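Local atomic coordinates of methyltransferase WBDD (Escherichia coli, PDB entry 4AZS), a protein that acts as a bifunctional kinase and methyltransferase that regulates the chain length of the O antigen in Escherichia coli O9a. Residues L288-I292 with A309-N313; F360-D364 with W395-L399; L439-W443 with E476-I480. All blocks are in the same frame, centred on the assembly; numbering follows the deposited sequence.

In the fold
The three contacts follow one another along the kinase half of the chain, none nesting within or crossing another. Contact 1 closes the first loop, across 16 residues, bringing strand 307-312, an edge of the five-stranded antiparallel sheet of the N lobe, back against helix 278-296. Contact 2 comes next and joins strand 361-362, in what is probably the start of the catalytic loop, to the beginning of helix 397-410; its centre is about 22 Å from that of contact 1. Contact 3 then folds helix 475-485 onto helix 435-443, with its centre about 17 Å from that of contact 2. F404 of helix 397-410 meets both W443 and I480, linking the last two regions.

Contact 1. Residues L288-I292 with A309-N313; sequences LHNEI and AHGEN
H289 and I292 bring helix 278-296 onto E312 and H310 of strand 307-312 in a mixed polar and apolar helix-on-sheet contact, at an edge strand of the N-lobe sheet. The axes of the two short segments approach to 9.8 Å, with their directions inclined at 144°. The polar element is a hydrogen bond from H289 ND1 to E312 OE2, 2.7 Å long and nearly straight at 163°. The oxygen offers its syn lone pair and lies close to the imidazole plane, although the carboxylate itself is rotated 45° from the ring. E312 reaches the helix with an extended chain, CG lying opposite its own carbonyl carbon, and the two side chains cross at about a right angle. Its second oxygen, OE1, is bound by the hydroxyl of Y269, so both carboxylate oxygens are engaged and the group is fixed in rotation. The helix corresponds in position to helix C of protein kinases: in the conformer given, E291, which does not touch 309-313, forms a salt bridge with K265, consistent with the Lys-Glu pair of active-type kinases, and the side chain of L288 lies about 9 Å from the bound AMP. I292 supplies the apolar half. Its CG2 lies over one face of the H310 imidazole in a CH-pi contact, 4.0 Å from the ring centroid and displaced toward the rim, while CD1 rests 3.9 Å from H310 CB. The same CD1 approaches E312 CG at 4.2 Å, which places the isoleucine between the two strand side chains. L288 makes a looser approach, its CD2 coming to 4.5 Å from G311 O. Backbone hydrogen bonds of A309 with V320 and of G311 with W318 join the strand to strand 316-322.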
loop_
_atom_site.group_PDB
_atom_site.type_symbol
_atom_site.label_atom_id
_atom_site.label_comp_id
_atom_site.label_asym_id
_atom_site.label_seq_id
_atom_site.Cartn_x
_atom_site.Cartn_y
_atom_site.Cartn_z
ATOM N N LEU A 288 -43.757 -37.798 9.714
ATOM C CA LEU A 288 -44.572 -37.116 10.711
ATOM C C LEU A 288 -46.012 -37.372 10.410
ATOM O O LEU A 288 -46.815 -37.580 11.307
ATOM C CB LEU A 288 -44.314 -35.612 10.780
ATOM C CG LEU A 288 -44.958 -35.046 12.057
ATOM C CD1 LEU A 288 -44.020 -35.156 13.243
ATOM C CD2 LEU A 288 -45.442 -33.627 11.863
ATOM N N HIS A 289 -46.349 -37.347 9.131
ATOM C CA HIS A 289 -47.670 -37.688 8.698
ATOM C C HIS A 289 -48.043 -39.087 9.108
ATOM O O HIS A 289 -49.116 -39.355 9.637
ATOM C CB HIS A 289 -47.738 -37.603 7.179
ATOM C CG HIS A 289 -49.121 -37.693 6.643
ATOM N ND1 HIS A 289 -49.952 -36.631 6.634
ATOM C CD2 HIS A 289 -49.825 -38.759 6.084
ATOM C CE1 HIS A 289 -51.139 -36.993 6.096
ATOM N NE2 HIS A 289 -51.063 -38.299 5.764
ATOM N N ASN A 290 -47.182 -40.026 8.823
ATOM C CA ASN A 290 -47.471 -41.400 9.221
ATOM C C ASN A 290 -47.660 -41.517 10.770
ATOM O O ASN A 290 -48.529 -42.226 11.272
ATOM C CB ASN A 290 -46.335 -42.275 8.721
ATOM C CG ASN A 290 -46.764 -43.681 8.458
ATOM O OD1 ASN A 290 -47.832 -43.924 7.918
ATOM N ND2 ASN A 290 -45.937 -44.619 8.850
ATOM N N GLU A 291 -46.903 -40.735 11.534
ATOM C CA GLU A 291 -46.945 -40.855 12.983
ATOM C C GLU A 291 -48.278 -40.316 13.512
ATOM O O GLU A 291 -48.928 -40.945 14.388
ATOM C CB GLU A 291 -45.738 -40.160 13.620
ATOM C CG GLU A 291 -45.693 -40.293 15.135
ATOM C CD GLU A 291 -44.341 -39.917 15.734
ATOM O OE1 GLU A 291 -43.304 -40.445 15.266
ATOM O OE2 GLU A 291 -44.338 -39.098 16.688
ATOM N N ILE A 292 -48.706 -39.188 12.951
ATOM C CA ILE A 292 -50.005 -38.598 13.252
ATOM C C ILE A 292 -51.120 -39.577 12.936
ATOM O O ILE A 292 -52.020 -39.761 13.738
ATOM C CB ILE A 292 -50.208 -37.280 12.480
ATOM C CG1 ILE A 292 -49.297 -36.191 13.053
ATOM C CG2 ILE A 292 -51.642 -36.797 12.559
ATOM C CD1 ILE A 292 -49.232 -34.951 12.172
ATOM N N ALA A 309 -52.227 -32.514 20.067
ATOM C CA ALA A 309 -52.393 -31.523 18.985
ATOM C C ALA A 309 -51.500 -31.923 17.840
ATOM O O ALA A 309 -50.511 -32.644 18.028
ATOM C CB ALA A 309 -51.999 -30.124 19.433
ATOM N N HIS A 310 -51.826 -31.417 16.662
ATOM C CA HIS A 310 -51.049 -31.763 15.478
ATOM C C HIS A 310 -51.506 -30.943 14.345
ATOM O O HIS A 310 -52.618 -30.448 14.345
ATOM C CB HIS A 310 -51.218 -33.225 15.092
ATOM C CG HIS A 310 -52.619 -33.580 14.677
ATOM N ND1 HIS A 310 -53.046 -33.471 13.410
ATOM C CD2 HIS A 310 -53.697 -34.048 15.418
ATOM C CE1 HIS A 310 -54.322 -33.842 13.339
ATOM N NE2 HIS A 310 -54.719 -34.203 14.574
ATOM N N GLY A 311 -50.636 -30.814 13.361
ATOM C CA GLY A 311 -50.936 -30.068 12.151
ATOM C C GLY A 311 -49.725 -30.092 11.236
ATOM O O GLY A 311 -48.627 -30.463 11.640
ATOM N N GLU A 312 -49.928 -29.718 9.995
ATOM C CA GLU A 312 -48.861 -29.728 8.996
ATOM C C GLU A 312 -49.175 -28.617 8.061
ATOM O O GLU A 312 -50.347 -28.259 7.884
ATOM C CB GLU A 312 -48.811 -31.022 8.181
ATOM C CG GLU A 312 -48.610 -32.303 8.989
ATOM C CD GLU A 312 -48.447 -33.532 8.098
ATOM O OE1 GLU A 312 -47.386 -33.696 7.453
ATOM O OE2 GLU A 312 -49.402 -34.336 8.020
ATOM N N ASN A 313 -48.124 -28.065 7.466
ATOM C CA ASN A 313 -48.258 -27.112 6.377
ATOM C C ASN A 313 -47.029 -27.225 5.448
ATOM O O ASN A 313 -46.281 -28.189 5.554
ATOM C CB ASN A 313 -48.461 -25.729 6.963
ATOM C CG ASN A 313 -47.240 -25.225 7.677
ATOM O OD1 ASN A 313 -46.135 -25.686 7.452
ATOM N ND2 ASN A 313 -47.432 -24.244 8.532
#

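Contact 2. Residues F360-D364 with W395-L399; sequences FWHDD and WPTNL
W361 opens the contact by facing W395 and P396, with its side chain and that of W395 entering from opposite directions. The edge of W395, at CZ3 and CH2, points at one face of the W361 indole in an edge-to-face pair with planes 72° apart; the modelled separation is too short for carbon atoms, so the exact depth of the approach is doubtful. Beside it, P396 CB lies 3.8 Å from W361 NE1. A cis peptide bond joins W395 to this proline, whose CB also lies over a face of the preceding indole, that of W395. The indole nitrogen of W361 is held by a hydrogen bond to E356. At the base of the same side chain, W361 CB touches L399 CD2 at 3.6 Å, and this methyl also reaches H362 O at 3.6 Å. L399 is brought there by CG lying opposite its carbonyl carbon (chi1 -72°). The H362 side chain departs from the backbone away from 395-399, and its NE2 is bonded to D382 O. D363 adds a distant contact, its OD1 4.3 Å from L399 CD1. D364 N then donates a 3.0 Å hydrogen bond to H362 ND1. H362 and D364 fit the HxD motif that begins the catalytic loop of protein kinases, while D382 fits the start of the DFG motif. Strand 361-362 pairs antiparallel with strand 386-387, and P396 occupies the N-cap position of helix 397-410; F452 of helix 452-460 lies against both W361 and L399, with helix 341-357 contributing E356 beside P396.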
loop_
_atom_site.group_PDB
_atom_site.type_symbol
_atom_site.label_atom_id
_atom_site.label_comp_id
_atom_site.label_asym_id
_atom_site.label_seq_id
_atom_site.Cartn_x
_atom_site.Cartn_y
_atom_site.Cartn_z
ATOM N N PHE A 360 -49.575 -54.479 11.926
ATOM C CA PHE A 360 -48.649 -53.361 11.980
ATOM C C PHE A 360 -47.222 -53.846 12.308
ATOM O O PHE A 360 -47.032 -54.739 13.124
ATOM C CB PHE A 360 -49.089 -52.368 13.062
ATOM C CG PHE A 360 -50.296 -51.583 12.710
ATOM C CD1 PHE A 360 -50.186 -50.422 11.974
ATOM C CD2 PHE A 360 -51.549 -52.002 13.105
ATOM C CE1 PHE A 360 -51.309 -49.688 11.632
ATOM C CE2 PHE A 360 -52.683 -51.278 12.763
ATOM C CZ PHE A 360 -52.562 -50.119 12.026
ATOM N N TRP A 361 -46.234 -53.223 11.669
ATOM C CA TRP A 361 -44.826 -53.463 11.934
ATOM C C TRP A 361 -44.105 -52.148 11.985
ATOM O O TRP A 361 -44.580 -51.128 11.467
ATOM C CB TRP A 361 -44.205 -54.338 10.857
ATOM C CG TRP A 361 -44.830 -55.722 10.743
ATOM C CD1 TRP A 361 -44.386 -56.906 11.340
ATOM C CD2 TRP A 361 -46.039 -56.111 9.980
ATOM N NE1 TRP A 361 -45.213 -57.955 11.022
ATOM C CE2 TRP A 361 -46.216 -57.554 10.205
ATOM C CE3 TRP A 361 -46.946 -55.439 9.173
ATOM C CZ2 TRP A 361 -47.276 -58.270 9.635
ATOM C CZ3 TRP A 361 -48.006 -56.165 8.598
ATOM C CH2 TRP A 361 -48.169 -57.548 8.832
ATOM N N HIS A 362 -42.934 -52.180 12.602
ATOM C CA HIS A 362 -42.091 -51.019 12.719
ATOM C C HIS A 362 -40.817 -51.270 11.992
ATOM O O HIS A 362 -40.112 -52.205 12.291
ATOM C CB HIS A 362 -41.834 -50.737 14.184
ATOM C CG HIS A 362 -41.180 -49.424 14.434
ATOM N ND1 HIS A 362 -39.935 -49.151 14.015
ATOM C CD2 HIS A 362 -41.620 -48.297 15.126
ATOM C CE1 HIS A 362 -39.606 -47.887 14.380
ATOM N NE2 HIS A 362 -40.633 -47.374 15.064
ATOM N N ASP A 363 -40.496 -50.395 11.054
ATOM C CA ASP A 363 -39.424 -50.599 10.083
ATOM C C ASP A 363 -38.026 -50.220 10.597
ATOM O O ASP A 363 -37.041 -50.374 9.876
ATOM C CB ASP A 363 -39.750 -49.704 8.868
ATOM C CG ASP A 363 -39.070 -50.139 7.592
ATOM O OD1 ASP A 363 -38.427 -51.216 7.564
ATOM O OD2 ASP A 363 -39.197 -49.385 6.606
ATOM N N ASP A 364 -37.926 -49.719 11.825
ATOM C CA ASP A 364 -36.703 -49.067 12.267
ATOM C C ASP A 364 -36.517 -49.156 13.787
ATOM O O ASP A 364 -36.407 -48.140 14.488
ATOM C CB ASP A 364 -36.726 -47.590 11.810
ATOM C CG ASP A 364 -35.366 -46.930 11.868
ATOM O OD1 ASP A 364 -34.344 -47.636 11.758
ATOM O OD2 ASP A 364 -35.316 -45.694 12.024
ATOM N N TRP A 395 -41.955 -61.652 3.815
ATOM C CA TRP A 395 -42.134 -60.594 4.785
ATOM C C TRP A 395 -42.871 -61.078 5.992
ATOM O O TRP A 395 -43.823 -61.834 5.848
ATOM C CB TRP A 395 -42.927 -59.499 4.115
ATOM C CG TRP A 395 -42.630 -58.157 4.694
ATOM C CD1 TRP A 395 -41.487 -57.371 4.509
ATOM C CD2 TRP A 395 -43.481 -57.398 5.592
ATOM N NE1 TRP A 395 -41.586 -56.198 5.215
ATOM C CE2 TRP A 395 -42.761 -56.153 5.887
ATOM C CE3 TRP A 395 -44.726 -57.612 6.156
ATOM C CZ2 TRP A 395 -43.290 -55.187 6.715
ATOM C CZ3 TRP A 395 -45.250 -56.634 6.982
ATOM C CH2 TRP A 395 -44.550 -55.448 7.256
ATOM N N PRO A 396 -42.497 -60.625 7.205
ATOM C CA PRO A 396 -41.611 -59.548 7.648
ATOM C C PRO A 396 -40.182 -59.987 7.928
ATOM O O PRO A 396 -39.566 -59.551 8.912
ATOM C CB PRO A 396 -42.262 -59.128 8.964
ATOM C CG PRO A 396 -42.708 -60.438 9.544
ATOM C CD PRO A 396 -43.085 -61.320 8.371
ATOM N N THR A 397 -39.640 -60.798 7.043
ATOM C CA THR A 397 -38.387 -61.481 7.309
ATOM C C THR A 397 -37.206 -60.519 7.484
ATOM O O THR A 397 -36.424 -60.686 8.412
ATOM C CB THR A 397 -38.112 -62.556 6.215
ATOM O OG1 THR A 397 -37.913 -61.914 4.957
ATOM C CG2 THR A 397 -39.303 -63.485 6.071
ATOM N N ASN A 398 -37.087 -59.516 6.623
ATOM C CA ASN A 398 -36.049 -58.460 6.764
ATOM C C ASN A 398 -36.055 -57.769 8.132
ATOM O O ASN A 398 -35.011 -57.578 8.739
ATOM C CB ASN A 398 -36.221 -57.359 5.695
ATOM C CG ASN A 398 -35.990 -57.871 4.275
ATOM O OD1 ASN A 398 -35.040 -58.621 4.006
ATOM N ND2 ASN A 398 -36.863 -57.473 3.359
ATOM N N LEU A 399 -37.238 -57.391 8.608
ATOM C CA LEU A 399 -37.376 -56.760 9.937
ATOM C C LEU A 399 -36.926 -57.684 11.065
ATOM O O LEU A 399 -36.348 -57.236 12.064
ATOM C CB LEU A 399 -38.831 -56.328 10.184
ATOM C CG LEU A 399 -39.377 -55.119 9.402
ATOM C CD1 LEU A 399 -39.389 -55.362 7.901
ATOM C CD2 LEU A 399 -40.785 -54.758 9.852
#

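Contact 3. Residues L439-W443 with E476-I480; sequences LYAVW and EQWII
E476 meets L439, Y440 and W443 at the heart of a helix-helix contact in which the two short segments cross at 99°, their axes 10.9 Å apart at closest approach. The CH-pi element is close and well centred: E476 CB sits over the face of the W443 five-membered ring, 3.4 Å from its centroid and 12° off the normal. Apolar contacts lie beside it. E476 CG, held between its backbone N and carbonyl carbon (chi1 78°), packs on L439 CG at 3.6 Å. L439 and I480 meet tip to tip, CD1 to CD1 at 3.4 Å, a tight approach. I480 and W443 lie alongside, pointing opposite ways, with I480 CD1 3.8 Å from W443 NE1, and I479 CD1 touches W443 CH2 at 3.7 Å. The polar approach comes from the E476 chain, bent at chi2, which brings OE1 to the edge of the Y440 ring, 3.1 Å from CD2 and near the ring plane. W443 also meets F404 and W450, and W478 of the second subunit, tying the contact to the assembly. Cohesion between the two helices thus rests on hydrocarbon and aromatic packing. The buried W443 NE1 has no polar partner in the model, and the electropositive edge of Y440 may give the E476 carboxylate modest electrostatic stabilisation.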
loop_
_atom_site.group_PDB
_atom_site.type_symbol
_atom_site.label_atom_id
_atom_site.label_comp_id
_atom_site.label_asym_id
_atom_site.label_seq_id
_atom_site.Cartn_x
_atom_site.Cartn_y
_atom_site.Cartn_z
ATOM N N LEU A 439 -31.479 -67.138 18.925
ATOM C CA LEU A 439 -31.211 -66.765 17.551
ATOM C C LEU A 439 -30.964 -67.996 16.692
ATOM O O LEU A 439 -31.435 -68.066 15.552
ATOM C CB LEU A 439 -29.993 -65.821 17.485
ATOM C CG LEU A 439 -29.028 -65.940 16.296
ATOM C CD1 LEU A 439 -29.665 -65.353 15.047
ATOM C CD2 LEU A 439 -27.682 -65.240 16.541
ATOM N N TYR A 440 -30.248 -68.971 17.246
ATOM C CA TYR A 440 -29.975 -70.167 16.490
ATOM C C TYR A 440 -31.306 -70.836 16.184
ATOM O O TYR A 440 -31.498 -71.315 15.090
ATOM C CB TYR A 440 -28.996 -71.107 17.216
ATOM C CG TYR A 440 -28.723 -72.374 16.462
ATOM C CD1 TYR A 440 -29.539 -73.455 16.627
ATOM C CD2 TYR A 440 -27.654 -72.487 15.567
ATOM C CE1 TYR A 440 -29.330 -74.639 15.946
ATOM C CE2 TYR A 440 -27.447 -73.672 14.857
ATOM C CZ TYR A 440 -28.301 -74.734 15.057
ATOM O OH TYR A 440 -28.179 -75.943 14.393
ATOM N N ALA A 441 -32.244 -70.851 17.129
ATOM C CA ALA A 441 -33.519 -71.528 16.866
ATOM C C ALA A 441 -34.252 -70.820 15.774
ATOM O O ALA A 441 -34.888 -71.438 14.954
ATOM C CB ALA A 441 -34.396 -71.621 18.114
ATOM N N VAL A 442 -34.162 -69.506 15.737
ATOM C CA VAL A 442 -34.920 -68.784 14.754
ATOM C C VAL A 442 -34.374 -69.112 13.396
ATOM O O VAL A 442 -35.144 -69.302 12.431
ATOM C CB VAL A 442 -34.850 -67.266 14.936
ATOM C CG1 VAL A 442 -35.517 -66.572 13.757
ATOM C CG2 VAL A 442 -35.491 -66.849 16.233
ATOM N N TRP A 443 -33.050 -69.171 13.312
ATOM C CA TRP A 443 -32.383 -69.454 12.058
ATOM C C TRP A 443 -32.669 -70.816 11.507
ATOM O O TRP A 443 -32.558 -70.994 10.331
ATOM C CB TRP A 443 -30.871 -69.211 12.144
ATOM C CG TRP A 443 -30.538 -67.793 11.757
ATOM C CD1 TRP A 443 -30.734 -66.636 12.521
ATOM C CD2 TRP A 443 -29.997 -67.312 10.478
ATOM N NE1 TRP A 443 -30.341 -65.510 11.836
ATOM C CE2 TRP A 443 -29.881 -65.841 10.605
ATOM C CE3 TRP A 443 -29.600 -67.920 9.299
ATOM C CZ2 TRP A 443 -29.398 -65.051 9.580
ATOM C CZ3 TRP A 443 -29.109 -67.109 8.274
ATOM C CH2 TRP A 443 -29.006 -65.709 8.418
ATOM N N GLU A 476 -25.132 -68.110 11.415
ATOM C CA GLU A 476 -26.069 -67.081 11.860
ATOM C C GLU A 476 -25.276 -66.029 12.638
ATOM O O GLU A 476 -25.510 -64.842 12.485
ATOM C CB GLU A 476 -27.265 -67.649 12.666
ATOM C CG GLU A 476 -27.008 -68.017 14.131
ATOM C CD GLU A 476 -26.041 -69.183 14.288
ATOM O OE1 GLU A 476 -26.356 -70.282 13.775
ATOM O OE2 GLU A 476 -24.965 -69.004 14.914
ATOM N N GLN A 477 -24.311 -66.491 13.427
ATOM C CA GLN A 477 -23.473 -65.622 14.240
ATOM C C GLN A 477 -22.659 -64.664 13.364
ATOM O O GLN A 477 -22.617 -63.449 13.612
ATOM C CB GLN A 477 -22.560 -66.454 15.162
ATOM C CG GLN A 477 -23.159 -66.741 16.545
ATOM C CD GLN A 477 -23.332 -65.481 17.428
ATOM O OE1 GLN A 477 -22.617 -64.478 17.271
ATOM N NE2 GLN A 477 -24.285 -65.536 18.368
ATOM N N TRP A 478 -22.055 -65.203 12.313
ATOM C CA TRP A 478 -21.153 -64.410 11.485
ATOM C C TRP A 478 -21.865 -63.457 10.569
ATOM O O TRP A 478 -21.343 -62.400 10.245
ATOM C CB TRP A 478 -20.181 -65.322 10.740
ATOM C CG TRP A 478 -19.249 -66.025 11.700
ATOM C CD1 TRP A 478 -18.986 -67.391 11.790
ATOM C CD2 TRP A 478 -18.455 -65.411 12.791
ATOM N NE1 TRP A 478 -18.102 -67.657 12.805
ATOM C CE2 TRP A 478 -17.746 -66.513 13.447
ATOM C CE3 TRP A 478 -18.263 -64.104 13.266
ATOM C CZ2 TRP A 478 -16.888 -66.293 14.521
ATOM C CZ3 TRP A 478 -17.398 -63.899 14.349
ATOM C CH2 TRP A 478 -16.729 -64.966 14.956
ATOM N N ILE A 479 -23.085 -63.796 10.188
ATOM C CA ILE A 479 -23.866 -62.968 9.287
ATOM C C ILE A 479 -24.401 -61.722 9.980
ATOM O O ILE A 479 -24.430 -60.638 9.394
ATOM C CB ILE A 479 -25.037 -63.764 8.717
ATOM C CG1 ILE A 479 -24.496 -64.863 7.789
ATOM C CG2 ILE A 479 -26.004 -62.836 7.991
ATOM C CD1 ILE A 479 -25.432 -66.036 7.665
ATOM N N ILE A 480 -24.818 -61.881 11.226
ATOM C CA ILE A 480 -25.292 -60.761 12.019
ATOM C C ILE A 480 -24.118 -59.924 12.509
ATOM O O ILE A 480 -24.224 -58.711 12.570
ATOM C CB ILE A 480 -26.174 -61.250 13.179
ATOM C CG1 ILE A 480 -27.534 -61.681 12.623
ATOM C CG2 ILE A 480 -26.385 -60.179 14.225
ATOM C CD1 ILE A 480 -28.141 -62.815 13.402
#